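Local atomic coordinates of malate dehydrogenase (Pyrococcus horikoshii, PDB entry 1V9N), a protein that catalyses the reversible NAD-dependent oxidation of (S)-malate to oxaloacetate as a cytoplasmic homodimer of the LDH2/MDH2 oxidoreductase family. Residues A[152-157]-A[190-195]; A[178-183]-A[325-330]; A[185-190]-A[247-252]; A[331-334]-A[338-341]. All blocks are in the same frame, centred on the assembly; numbering follows the deposited sequence.

Contact 1: residues A[152-157]-A[190-195]; sequences RPLVAP and VPIGKL. With NDP (NADPH dihydro-nicotinamide-adenine-dinucleotide phosphate), chain B.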
# COMPACT_ATOMS: atom_id res chain seq x y z
N ARG A 152 -8.16 -15.03 -6.93
CA ARG A 152 -8.41 -15.49 -8.29
C ARG A 152 -8.27 -14.30 -9.23
O ARG A 152 -8.52 -13.16 -8.84
CB ARG A 152 -9.83 -16.06 -8.41
CG ARG A 152 -10.09 -17.24 -7.50
CD ARG A 152 -11.47 -17.85 -7.73
NE ARG A 152 -12.55 -16.88 -7.52
CZ ARG A 152 -13.14 -16.19 -8.49
NH1 ARG A 152 -12.78 -16.37 -9.75
NH2 ARG A 152 -14.10 -15.33 -8.19
N PRO A 153 -7.86 -14.55 -10.48
CA PRO A 153 -7.71 -13.45 -11.44
C PRO A 153 -9.07 -12.83 -11.77
O PRO A 153 -9.98 -13.53 -12.22
CB PRO A 153 -7.05 -14.12 -12.64
CG PRO A 153 -7.57 -15.54 -12.56
CD PRO A 153 -7.46 -15.83 -11.08
N LEU A 154 -9.20 -11.53 -11.54
CA LEU A 154 -10.45 -10.82 -11.79
C LEU A 154 -10.22 -9.42 -12.32
O LEU A 154 -11.15 -8.79 -12.83
CB LEU A 154 -11.26 -10.72 -10.49
CG LEU A 154 -11.88 -11.97 -9.86
CD1 LEU A 154 -11.93 -11.81 -8.35
CD2 LEU A 154 -13.27 -12.20 -10.43
N VAL A 155 -8.99 -8.92 -12.22
CA VAL A 155 -8.67 -7.56 -12.65
C VAL A 155 -7.74 -7.53 -13.86
O VAL A 155 -6.87 -8.39 -14.01
CB VAL A 155 -8.02 -6.76 -11.49
CG1 VAL A 155 -7.86 -5.29 -11.88
CG2 VAL A 155 -8.87 -6.89 -10.24
N ALA A 156 -7.93 -6.53 -14.72
CA ALA A 156 -7.11 -6.38 -15.91
C ALA A 156 -6.00 -5.36 -15.70
O ALA A 156 -6.24 -4.26 -15.20
CB ALA A 156 -7.98 -5.96 -17.10
N PRO A 157 -4.77 -5.71 -16.09
CA PRO A 157 -3.66 -4.77 -15.92
C PRO A 157 -3.88 -3.55 -16.81
O PRO A 157 -4.59 -3.63 -17.82
CB PRO A 157 -2.45 -5.60 -16.35
CG PRO A 157 -3.02 -6.50 -17.40
CD PRO A 157 -4.33 -6.94 -16.77
N VAL A 190 -13.45 -2.07 -6.83
CA VAL A 190 -14.37 -2.82 -5.97
C VAL A 190 -14.09 -4.31 -6.04
O VAL A 190 -13.46 -4.79 -6.98
CB VAL A 190 -15.85 -2.59 -6.37
CG1 VAL A 190 -16.18 -1.11 -6.30
CG2 VAL A 190 -16.11 -3.13 -7.77
N PRO A 191 -14.55 -5.07 -5.04
CA PRO A 191 -14.35 -6.52 -5.00
C PRO A 191 -15.35 -7.18 -5.95
O PRO A 191 -16.44 -6.65 -6.17
CB PRO A 191 -14.65 -6.89 -3.55
CG PRO A 191 -14.52 -5.59 -2.81
CD PRO A 191 -15.10 -4.60 -3.76
N ILE A 192 -14.99 -8.33 -6.50
CA ILE A 192 -15.91 -9.02 -7.40
C ILE A 192 -17.11 -9.44 -6.56
O ILE A 192 -18.25 -9.40 -7.02
CB ILE A 192 -15.26 -10.27 -8.04
CG1 ILE A 192 -16.16 -10.80 -9.17
CG2 ILE A 192 -15.06 -11.36 -6.99
CD1 ILE A 192 -16.37 -9.81 -10.29
N GLY A 193 -16.83 -9.83 -5.32
CA GLY A 193 -17.89 -10.25 -4.42
C GLY A 193 -18.96 -9.19 -4.23
O GLY A 193 -20.04 -9.49 -3.74
N LYS A 194 -18.66 -7.94 -4.61
CA LYS A 194 -19.63 -6.87 -4.46
C LYS A 194 -20.75 -7.03 -5.48
O LYS A 194 -21.92 -7.12 -5.11
CB LYS A 194 -18.98 -5.50 -4.64
CG LYS A 194 -19.99 -4.35 -4.72
CD LYS A 194 -19.34 -2.98 -4.58
CE LYS A 194 -18.90 -2.72 -3.15
NZ LYS A 194 -18.32 -1.35 -2.97
N LEU A 195 -20.38 -7.08 -6.76
CA LEU A 195 -21.35 -7.23 -7.84
C LEU A 195 -22.43 -8.26 -7.51
O LEU A 195 -22.24 -9.46 -7.70
CB LEU A 195 -20.63 -7.62 -9.13
CG LEU A 195 -19.59 -6.61 -9.64
CD1 LEU A 195 -18.92 -7.14 -10.90
CD2 LEU A 195 -20.27 -5.28 -9.93
PA NDP B . -14.56 -0.41 0.95
O1A NDP B . -15.81 -0.85 1.53
O2A NDP B . -14.48 0.54 -0.22
O5B NDP B . -13.67 0.20 2.18
C5B NDP B . -12.34 0.70 1.96
C4B NDP B . -11.82 1.13 3.35
O4B NDP B . -12.13 2.54 3.43
C3B NDP B . -12.44 0.50 4.57
O3B NDP B . -11.38 0.32 5.56
C2B NDP B . -13.47 1.45 5.07
O2B NDP B . -13.82 1.37 6.47
C1B NDP B . -12.91 2.75 4.61
N9A NDP B . -13.92 3.78 4.23
C8A NDP B . -15.16 3.62 3.55
N7A NDP B . -15.76 4.77 3.38
C5A NDP B . -14.94 5.72 3.92
C6A NDP B . -14.99 7.14 4.06
N6A NDP B . -16.03 7.83 3.58
N1A NDP B . -13.96 7.81 4.68
C2A NDP B . -12.88 7.12 5.18
N3A NDP B . -12.74 5.78 5.10
C4A NDP B . -13.81 5.13 4.45
O3 NDP B . -13.60 -1.59 0.58
PN NDP B . -13.55 -2.82 -0.42
O1N NDP B . -12.36 -2.59 -1.25
O2N NDP B . -14.89 -2.76 -1.09
O5D NDP B . -13.40 -4.03 0.59
C5D NDP B . -14.16 -5.26 0.47
C4D NDP B . -13.78 -6.27 1.62
O4D NDP B . -13.48 -7.50 0.99
C3D NDP B . -12.54 -5.93 2.47
O3D NDP B . -12.84 -6.23 3.84
C2D NDP B . -11.41 -6.77 1.90
O2D NDP B . -10.43 -7.06 2.87
C1D NDP B . -12.19 -8.00 1.36
N1N NDP B . -11.57 -8.65 0.18
C2N NDP B . -11.09 -9.98 0.38
C3N NDP B . -10.49 -10.64 -0.78
C7N NDP B . -9.99 -12.01 -0.65
O7N NDP B . -9.47 -12.63 -1.58
N7N NDP B . -10.08 -12.66 0.54
C4N NDP B . -10.42 -9.91 -2.01
C5N NDP B . -10.88 -8.61 -2.17
C6N NDP B . -11.46 -7.98 -1.08
P2B NDP B . -15.07 0.67 7.06
O1X NDP B . -15.51 1.64 8.09
O2X NDP B . -14.69 -0.64 7.67
O3X NDP B . -16.12 0.48 5.97

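Contact 2: residues A[178-183]-A[325-330]; sequences DKPFLL and KGFLTM. With NDP (NADPH dihydro-nicotinamide-adenine-dinucleotide phosphate), chain B.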
# COMPACT_ATOMS: atom_id res chain seq x y z
N ASP A 178 -9.53 5.00 21.34
CA ASP A 178 -10.86 4.39 21.27
C ASP A 178 -10.82 3.12 20.43
O ASP A 178 -10.06 2.20 20.74
CB ASP A 178 -11.84 5.40 20.67
CG ASP A 178 -11.76 6.76 21.36
OD1 ASP A 178 -11.95 6.81 22.60
OD2 ASP A 178 -11.51 7.77 20.68
N LYS A 179 -11.62 3.04 19.38
CA LYS A 179 -11.62 1.85 18.53
C LYS A 179 -10.45 1.88 17.55
O LYS A 179 -10.04 2.94 17.08
CB LYS A 179 -12.95 1.72 17.79
CG LYS A 179 -14.10 1.37 18.72
CD LYS A 179 -15.43 1.22 18.00
CE LYS A 179 -16.54 0.94 19.02
NZ LYS A 179 -17.90 0.96 18.42
N PRO A 180 -9.89 0.70 17.24
CA PRO A 180 -8.76 0.64 16.31
C PRO A 180 -9.00 1.30 14.96
O PRO A 180 -10.11 1.30 14.43
CB PRO A 180 -8.53 -0.87 16.15
CG PRO A 180 -9.01 -1.43 17.45
CD PRO A 180 -10.27 -0.64 17.70
N PHE A 181 -7.94 1.89 14.42
CA PHE A 181 -7.99 2.48 13.10
C PHE A 181 -7.97 1.22 12.25
O PHE A 181 -7.23 0.28 12.55
CB PHE A 181 -6.72 3.29 12.83
CG PHE A 181 -6.50 3.61 11.39
CD1 PHE A 181 -7.08 4.74 10.82
CD2 PHE A 181 -5.74 2.76 10.59
CE1 PHE A 181 -6.89 5.02 9.46
CE2 PHE A 181 -5.55 3.02 9.24
CZ PHE A 181 -6.13 4.16 8.67
N LEU A 182 -8.77 1.17 11.19
CA LEU A 182 -8.79 -0.03 10.36
C LEU A 182 -9.03 0.23 8.89
O LEU A 182 -10.15 0.52 8.47
CB LEU A 182 -9.84 -1.02 10.87
CG LEU A 182 -10.09 -2.27 10.01
CD1 LEU A 182 -8.81 -3.11 9.91
CD2 LEU A 182 -11.23 -3.10 10.63
N LEU A 183 -7.96 0.15 8.11
CA LEU A 183 -8.04 0.30 6.67
C LEU A 183 -8.13 -1.14 6.18
O LEU A 183 -7.36 -2.00 6.62
CB LEU A 183 -6.78 0.96 6.12
CG LEU A 183 -6.61 0.98 4.59
CD1 LEU A 183 -7.77 1.75 3.95
CD2 LEU A 183 -5.28 1.62 4.23
N LYS A 325 -17.16 3.50 9.89
CA LYS A 325 -18.46 3.04 9.41
C LYS A 325 -18.70 1.59 9.84
O LYS A 325 -19.76 1.26 10.36
CB LYS A 325 -18.53 3.09 7.88
CG LYS A 325 -18.66 4.47 7.27
CD LYS A 325 -18.69 4.36 5.75
CE LYS A 325 -18.82 5.71 5.08
NZ LYS A 325 -18.80 5.59 3.59
N GLY A 326 -17.69 0.75 9.63
CA GLY A 326 -17.80 -0.65 9.99
C GLY A 326 -18.09 -0.90 11.46
O GLY A 326 -18.95 -1.73 11.79
N PHE A 327 -17.38 -0.21 12.34
CA PHE A 327 -17.60 -0.38 13.77
C PHE A 327 -18.99 0.09 14.20
O PHE A 327 -19.61 -0.52 15.07
CB PHE A 327 -16.52 0.37 14.57
CG PHE A 327 -15.24 -0.41 14.74
CD1 PHE A 327 -15.26 -1.67 15.34
CD2 PHE A 327 -14.03 0.12 14.31
CE1 PHE A 327 -14.08 -2.39 15.51
CE2 PHE A 327 -12.85 -0.60 14.47
CZ PHE A 327 -12.87 -1.86 15.07
N LEU A 328 -19.47 1.16 13.57
CA LEU A 328 -20.80 1.68 13.86
C LEU A 328 -21.85 0.70 13.34
O LEU A 328 -22.83 0.41 14.02
CB LEU A 328 -21.00 3.05 13.20
CG LEU A 328 -20.81 4.27 14.10
CD1 LEU A 328 -19.46 4.21 14.79
CD2 LEU A 328 -20.94 5.54 13.27
N THR A 329 -21.64 0.21 12.13
CA THR A 329 -22.55 -0.75 11.53
C THR A 329 -22.63 -1.97 12.44
O THR A 329 -23.71 -2.51 12.69
CB THR A 329 -22.07 -1.19 10.15
OG1 THR A 329 -22.05 -0.06 9.27
CG2 THR A 329 -22.99 -2.26 9.58
N MSE A 330 -21.48 -2.41 12.94
CA MSE A 330 -21.42 -3.56 13.83
C MSE A 330 -22.24 -3.29 15.08
O MSE A 330 -23.13 -4.05 15.44
CB MSE A 330 -19.97 -3.87 14.22
CG MSE A 330 -19.83 -4.88 15.35
SE MSE A 330 -17.99 -5.35 15.77
CE MSE A 330 -17.37 -4.63 17.42
PA NDP B . -14.56 -0.41 0.95
O1A NDP B . -15.81 -0.85 1.53
O2A NDP B . -14.48 0.54 -0.22
O5B NDP B . -13.67 0.20 2.18
C5B NDP B . -12.34 0.70 1.96
C4B NDP B . -11.82 1.13 3.35
O4B NDP B . -12.13 2.54 3.43
C3B NDP B . -12.44 0.50 4.57
O3B NDP B . -11.38 0.32 5.56
C2B NDP B . -13.47 1.45 5.07
O2B NDP B . -13.82 1.37 6.47
C1B NDP B . -12.91 2.75 4.61
N9A NDP B . -13.92 3.78 4.23
C8A NDP B . -15.16 3.62 3.55
N7A NDP B . -15.76 4.77 3.38
C5A NDP B . -14.94 5.72 3.92
C6A NDP B . -14.99 7.14 4.06
N6A NDP B . -16.03 7.83 3.58
N1A NDP B . -13.96 7.81 4.68
C2A NDP B . -12.88 7.12 5.18
N3A NDP B . -12.74 5.78 5.10
C4A NDP B . -13.81 5.13 4.45
O3 NDP B . -13.60 -1.59 0.58
PN NDP B . -13.55 -2.82 -0.42
O1N NDP B . -12.36 -2.59 -1.25
O2N NDP B . -14.89 -2.76 -1.09
O5D NDP B . -13.40 -4.03 0.59
C5D NDP B . -14.16 -5.26 0.47
C4D NDP B . -13.78 -6.27 1.62
O4D NDP B . -13.48 -7.50 0.99
C3D NDP B . -12.54 -5.93 2.47
O3D NDP B . -12.84 -6.23 3.84
C2D NDP B . -11.41 -6.77 1.90
O2D NDP B . -10.43 -7.06 2.87
C1D NDP B . -12.19 -8.00 1.36
N1N NDP B . -11.57 -8.65 0.18
C2N NDP B . -11.09 -9.98 0.38
C3N NDP B . -10.49 -10.64 -0.78
C7N NDP B . -9.99 -12.01 -0.65
O7N NDP B . -9.47 -12.63 -1.58
N7N NDP B . -10.08 -12.66 0.54
C4N NDP B . -10.42 -9.91 -2.01
C5N NDP B . -10.88 -8.61 -2.17
C6N NDP B . -11.46 -7.98 -1.08
P2B NDP B . -15.07 0.67 7.06
O1X NDP B . -15.51 1.64 8.09
O2X NDP B . -14.69 -0.64 7.67
O3X NDP B . -16.12 0.48 5.97
O HOH W 1 -17.98 -1.36 17.71

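Contact 3: residues A[185-190]-A[247-252]; sequences MATSVV and GLSLMV. With NDP (NADPH dihydro-nicotinamide-adenine-dinucleotide phosphate), chain B.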
# COMPACT_ATOMS: atom_id res chain seq x y z
N MSE A 185 -9.03 -2.63 2.32
CA MSE A 185 -9.46 -2.34 0.96
C MSE A 185 -8.91 -3.25 -0.13
O MSE A 185 -7.75 -3.67 -0.08
CB MSE A 185 -9.04 -0.92 0.62
CG MSE A 185 -7.55 -0.71 0.91
SE MSE A 185 -6.69 0.86 0.21
CE MSE A 185 -6.17 0.15 -1.52
N ALA A 186 -9.72 -3.52 -1.15
CA ALA A 186 -9.26 -4.30 -2.28
C ALA A 186 -8.48 -3.28 -3.10
O ALA A 186 -8.78 -2.09 -3.05
CB ALA A 186 -10.44 -4.81 -3.08
N THR A 187 -7.47 -3.72 -3.84
CA THR A 187 -6.68 -2.80 -4.65
C THR A 187 -7.35 -2.51 -6.00
O THR A 187 -6.81 -1.79 -6.84
CB THR A 187 -5.24 -3.31 -4.86
OG1 THR A 187 -5.27 -4.69 -5.25
CG2 THR A 187 -4.44 -3.18 -3.57
N SER A 188 -8.53 -3.08 -6.18
CA SER A 188 -9.32 -2.86 -7.39
C SER A 188 -10.36 -1.84 -6.94
O SER A 188 -10.52 -1.63 -5.73
CB SER A 188 -10.01 -4.16 -7.83
OG SER A 188 -10.83 -4.69 -6.79
N VAL A 189 -11.04 -1.18 -7.87
CA VAL A 189 -12.04 -0.19 -7.46
C VAL A 189 -13.01 -0.86 -6.49
O VAL A 189 -13.35 -0.30 -5.45
CB VAL A 189 -12.83 0.38 -8.66
CG1 VAL A 189 -13.81 1.45 -8.17
CG2 VAL A 189 -11.87 0.99 -9.68
N VAL A 190 -13.45 -2.07 -6.83
CA VAL A 190 -14.37 -2.82 -5.97
C VAL A 190 -14.09 -4.31 -6.04
O VAL A 190 -13.46 -4.79 -6.98
CB VAL A 190 -15.85 -2.59 -6.37
CG1 VAL A 190 -16.18 -1.11 -6.30
CG2 VAL A 190 -16.11 -3.13 -7.77
N GLY A 247 -0.32 -1.40 -9.68
CA GLY A 247 0.94 -1.66 -9.01
C GLY A 247 0.72 -2.22 -7.62
O GLY A 247 1.42 -3.14 -7.19
N LEU A 248 -0.25 -1.67 -6.90
CA LEU A 248 -0.58 -2.12 -5.55
C LEU A 248 -0.98 -3.59 -5.58
O LEU A 248 -0.66 -4.35 -4.66
CB LEU A 248 -1.72 -1.27 -4.98
CG LEU A 248 -1.39 0.19 -4.67
CD1 LEU A 248 -2.67 0.98 -4.42
CD2 LEU A 248 -0.47 0.26 -3.45
N SER A 249 -1.69 -3.99 -6.63
CA SER A 249 -2.11 -5.38 -6.77
C SER A 249 -0.89 -6.28 -6.91
O SER A 249 -0.87 -7.38 -6.36
CB SER A 249 -3.02 -5.55 -7.99
OG SER A 249 -3.39 -6.90 -8.13
N LEU A 250 0.11 -5.81 -7.64
CA LEU A 250 1.34 -6.58 -7.84
C LEU A 250 2.16 -6.65 -6.55
O LEU A 250 2.78 -7.67 -6.25
CB LEU A 250 2.18 -5.95 -8.95
CG LEU A 250 1.58 -5.96 -10.36
CD1 LEU A 250 2.66 -5.55 -11.36
CD2 LEU A 250 1.04 -7.36 -10.69
N MSE A 251 2.18 -5.56 -5.80
CA MSE A 251 2.91 -5.53 -4.54
C MSE A 251 2.39 -6.68 -3.68
O MSE A 251 3.17 -7.44 -3.11
CB MSE A 251 2.66 -4.19 -3.82
CG MSE A 251 3.25 -4.12 -2.42
SE MSE A 251 2.96 -2.38 -1.60
CE MSE A 251 1.22 -2.71 -0.87
N VAL A 252 1.07 -6.81 -3.61
CA VAL A 252 0.46 -7.88 -2.83
C VAL A 252 0.91 -9.27 -3.29
O VAL A 252 1.27 -10.11 -2.47
CB VAL A 252 -1.08 -7.81 -2.90
CG1 VAL A 252 -1.69 -9.05 -2.25
CG2 VAL A 252 -1.58 -6.55 -2.22
PA NDP B . -14.56 -0.41 0.95
O1A NDP B . -15.81 -0.85 1.53
O2A NDP B . -14.48 0.54 -0.22
O5B NDP B . -13.67 0.20 2.18
C5B NDP B . -12.34 0.70 1.96
C4B NDP B . -11.82 1.13 3.35
O4B NDP B . -12.13 2.54 3.43
C3B NDP B . -12.44 0.50 4.57
O3B NDP B . -11.38 0.32 5.56
C2B NDP B . -13.47 1.45 5.07
O2B NDP B . -13.82 1.37 6.47
C1B NDP B . -12.91 2.75 4.61
N9A NDP B . -13.92 3.78 4.23
C8A NDP B . -15.16 3.62 3.55
N7A NDP B . -15.76 4.77 3.38
C5A NDP B . -14.94 5.72 3.92
C6A NDP B . -14.99 7.14 4.06
N6A NDP B . -16.03 7.83 3.58
N1A NDP B . -13.96 7.81 4.68
C2A NDP B . -12.88 7.12 5.18
N3A NDP B . -12.74 5.78 5.10
C4A NDP B . -13.81 5.13 4.45
O3 NDP B . -13.60 -1.59 0.58
PN NDP B . -13.55 -2.82 -0.42
O1N NDP B . -12.36 -2.59 -1.25
O2N NDP B . -14.89 -2.76 -1.09
O5D NDP B . -13.40 -4.03 0.59
C5D NDP B . -14.16 -5.26 0.47
C4D NDP B . -13.78 -6.27 1.62
O4D NDP B . -13.48 -7.50 0.99
C3D NDP B . -12.54 -5.93 2.47
O3D NDP B . -12.84 -6.23 3.84
C2D NDP B . -11.41 -6.77 1.90
O2D NDP B . -10.43 -7.06 2.87
C1D NDP B . -12.19 -8.00 1.36
N1N NDP B . -11.57 -8.65 0.18
C2N NDP B . -11.09 -9.98 0.38
C3N NDP B . -10.49 -10.64 -0.78
C7N NDP B . -9.99 -12.01 -0.65
O7N NDP B . -9.47 -12.63 -1.58
N7N NDP B . -10.08 -12.66 0.54
C4N NDP B . -10.42 -9.91 -2.01
C5N NDP B . -10.88 -8.61 -2.17
C6N NDP B . -11.46 -7.98 -1.08
P2B NDP B . -15.07 0.67 7.06
O1X NDP B . -15.51 1.64 8.09
O2X NDP B . -14.69 -0.64 7.67
O3X NDP B . -16.12 0.48 5.97

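Contact 4: residues A[331-334]-A[338-341]; sequences ETRL and IPIY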
# COMPACT_ATOMS: atom_id res chain seq x y z
N GLU A 331 -21.92 -2.18 15.75
CA GLU A 331 -22.61 -1.77 16.97
C GLU A 331 -24.12 -1.87 16.80
O GLU A 331 -24.83 -2.39 17.67
CB GLU A 331 -22.21 -0.33 17.32
CG GLU A 331 -22.66 0.14 18.69
CD GLU A 331 -22.28 1.58 18.95
OE1 GLU A 331 -22.85 2.47 18.27
OE2 GLU A 331 -21.42 1.83 19.82
N THR A 332 -24.61 -1.38 15.67
CA THR A 332 -26.03 -1.41 15.37
C THR A 332 -26.57 -2.84 15.28
O THR A 332 -27.47 -3.23 16.03
CB THR A 332 -26.32 -0.70 14.03
OG1 THR A 332 -26.03 0.70 14.16
CG2 THR A 332 -27.77 -0.88 13.63
N ARG A 333 -26.00 -3.61 14.36
CA ARG A 333 -26.43 -4.98 14.13
C ARG A 333 -26.27 -5.93 15.32
O ARG A 333 -26.82 -7.02 15.32
CB ARG A 333 -25.70 -5.53 12.91
CG ARG A 333 -25.99 -4.71 11.67
CD ARG A 333 -25.29 -5.23 10.44
NE ARG A 333 -25.74 -4.53 9.24
CZ ARG A 333 -25.32 -4.80 8.01
NH1 ARG A 333 -24.43 -5.77 7.82
NH2 ARG A 333 -25.78 -4.11 6.98
N LEU A 334 -25.52 -5.51 16.34
CA LEU A 334 -25.33 -6.36 17.51
C LEU A 334 -26.56 -6.33 18.42
O LEU A 334 -26.85 -7.31 19.11
CB LEU A 334 -24.09 -5.92 18.30
CG LEU A 334 -22.75 -6.37 17.72
CD1 LEU A 334 -21.61 -5.79 18.54
CD2 LEU A 334 -22.69 -7.89 17.72
N ILE A 338 -28.30 -8.92 12.67
CA ILE A 338 -27.62 -8.90 11.38
C ILE A 338 -28.60 -9.12 10.23
O ILE A 338 -29.26 -10.16 10.17
CB ILE A 338 -26.54 -9.99 11.29
CG1 ILE A 338 -25.54 -9.82 12.44
CG2 ILE A 338 -25.84 -9.93 9.94
CD1 ILE A 338 -24.51 -10.93 12.52
N PRO A 339 -28.70 -8.16 9.31
CA PRO A 339 -29.61 -8.28 8.16
C PRO A 339 -29.06 -9.18 7.07
O PRO A 339 -28.00 -8.92 6.50
CB PRO A 339 -29.74 -6.83 7.70
CG PRO A 339 -28.38 -6.28 7.97
CD PRO A 339 -28.09 -6.82 9.35
N ILE A 340 -29.79 -10.26 6.79
CA ILE A 340 -29.38 -11.21 5.76
C ILE A 340 -30.41 -11.20 4.63
O ILE A 340 -31.60 -11.37 4.87
CB ILE A 340 -29.27 -12.64 6.32
CG1 ILE A 340 -28.23 -12.67 7.45
CG2 ILE A 340 -28.89 -13.61 5.22
CD1 ILE A 340 -28.04 -14.03 8.08
N TYR A 341 -29.93 -11.00 3.41
CA TYR A 341 -30.79 -10.97 2.23
C TYR A 341 -31.73 -12.17 2.21
O TYR A 341 -31.48 -13.18 2.88
CB TYR A 341 -29.92 -10.94 0.97
CG TYR A 341 -30.68 -10.65 -0.31
CD1 TYR A 341 -31.44 -9.50 -0.45
CD2 TYR A 341 -30.60 -11.53 -1.39
CE1 TYR A 341 -32.11 -9.22 -1.64
CE2 TYR A 341 -31.26 -11.26 -2.59
CZ TYR A 341 -32.01 -10.10 -2.71
OH TYR A 341 -32.66 -9.83 -3.89

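Contact 1: residues A[152-157]-A[190-195]
L154 and I192 meet branch against branch, and this apolar pair carries nearly all of the contact between 152-157 and 190-195. The two side chains cross at about a right angle, so that each methyl of the leucine fork finds its own partner: CD1 of L154 lies 3.4 Å from CG2 of I192, and CD2 of L154 lies equally close, 3.4 Å, to CG1 of I192. Both approaches are tighter than ordinary carbon packing. The fork of L154 is turned to chi2 149°, well away from a staggered value, in keeping with a pressed fit. I192 presents both branches at once because CG1 stands anti to its backbone N (chi1 -169°), with CG2 between the backbone N and the carbonyl carbon. R152 adds a looser fringe, its NH2 coming within 4.3 Å of CG2 of I192 at an oblique slant to the guanidinium plane.

Backbone bonding shapes both loops. A classic beta bulge sets L154 and V155 together opposite L165, in the connection between strands 144-149 and 170-174 of the mixed sheet. In the other loop, N of K194 donates to O of P191 at 3.0 Å, closing a turn with I192 and G193 in helical conformation at its middle.

Contacts with the bound NADPH fall to P191, whose CB points away from 152-157. Its CD touches the nicotinamide-side phosphate oxygen O2N at 3.2 Å, and its CG packs on C5D of the adjoining ribose at 3.3 Å. I192 also rests on L230, a residue whose backbone is hydrogen-bonded to L154.

Contact 2: residues A[178-183]-A[325-330]
The F327 ring has K179 over one face and P180 at its edge. On the face, CB of K179 stands 3.9 Å above the ring plane toward the rim, while CD of K179 makes an off-centre CH-pi contact, 4.1 Å from the F327 centroid and 30° off the ring normal. At the edge, O of P180 lies near the ring plane, 3.3 Å from CE2 of F327, and CD of P180 packs on CZ of the same ring. The lysine chain is extended beyond CG and runs along the phenyl group in the opposite sense. A water joins NZ of K179 to O of F327, although its very short distance to the lysine makes that link doubtful.

The contact sets the entry to strand 181-185 against helix 324-336, whose first turn reads the adenosine end of NADPH. N of G326 donates to the 2'-phosphate oxygen O1X over 2.8 Å, nearly straight at 167°, and NZ of K325 reaches N7A of the adenine at 3.2 Å. The G326 N-H at the start of the helix would probably favour the phosphate through the helix dipole, consistent with the NADPH bound here. R50 makes a cation-pi contact with F327. K179 thus divides its chemistry: its aliphatic part packs on the ring, while its ammonium passes beyond toward the helix, where E331 offers only a long, weak ion pair.

Contact 3: residues A[185-190]-A[247-252]
T187 presses its whole branched end against the helix at L248 and S249. Its CG2 reaches CB of L248 at 3.6 Å, and its OG1 sits 3.6 Å from CB of S249. With chi1 at 47°, OG1 lies between the backbone N and the carbonyl carbon, which turns the hydroxyl toward S249 and the methyl toward L248. The two hydroxyls nevertheless do not pair: T187 OG1 is hydrogen-bonded to O of N168 and S249 OG to O of G166, so both buried groups are satisfied by the same loop, just ahead of strand 170-174.

Away from this close packing the fit slackens, still within the protein interior. CE of M185, a selenomethionine, stays 4.6 Å from CD1 of L248, and CG2 of V252 keeps the same distance, 4.6 Å, from CG2 of T187. Here the chain leaves strand 181-185 for the loop that binds the NADPH phosphate and packs against helix 242-258, an element of the dimer interface where L248 meets L248 of the second subunit.

The far side of the loop is polar. N of A186 gives the NADPH phosphate oxygen O1N an almost linear bond, 2.8 Å and 175°. S188 OG reaches forward to O of V190 at 2.6 Å, approaching from above the carbonyl plane. K244 of the second subunit accounts for the carbonyl oxygens of A186, S188 and V189, and is hydrogen-bonded to the NADPH as well.

Contact 4: residues A[331-334]-A[338-341]
R333 and I338 bring their CA atoms within 4.9 Å as helix 324-336 gives way almost at once to strand 338-341, yet O of R333 and N of I338 stay 3.6 Å apart without a hydrogen bond. The arginine dominates the side-chain contact by lying across the proline ring of P339 at about a right angle. CG of P339 stands 3.3 Å above one face of the guanidinium, offset toward its rim, and CD of P339 is 3.3 Å from NE of R333. Lower down, the two CD atoms of R333 and P339 meet at 3.4 Å. An arginine chain extended from CG to NE delivers both its methylenes and its flat head to the proline.

Strand 338-341 pairs antiparallel with strand 11-14 in a small two-stranded sheet, through backbone bonds of I338 with V14 and I340 with I12; Y341 then occupies the N-cap position of helix 342-355. The charge partner of R333 lies outside both segments, near the N-terminus: E3, in a salt bridge to NE. CB of R333 approaches CG1 of I338 more loosely, at 4.3 Å, and I338 continues onto L19 and L49 of two other helices.

Contacts 3 and 4 are both buried; contact 3 lies at the dimer interface, its two hydroxyls satisfied by the loop before strand 170-174, whereas contact 4 is untouched by the other subunit and lies across the chain's centre from it. Contacts 1 and 2 are partly exposed, the first mainly apolar, with the guanidinium of R152 at its margin, the second built on an aromatic ring beside a lysine. Contacts 1 and 3 share V190 and touch through V155 and S188, together flanking the nicotinamide-side phosphate, whereas contact 2 holds the adenosine end. Contacts 2 and 4 use successive turns of helix 324-336, joined by a long, weak ion pair between K179 and E331.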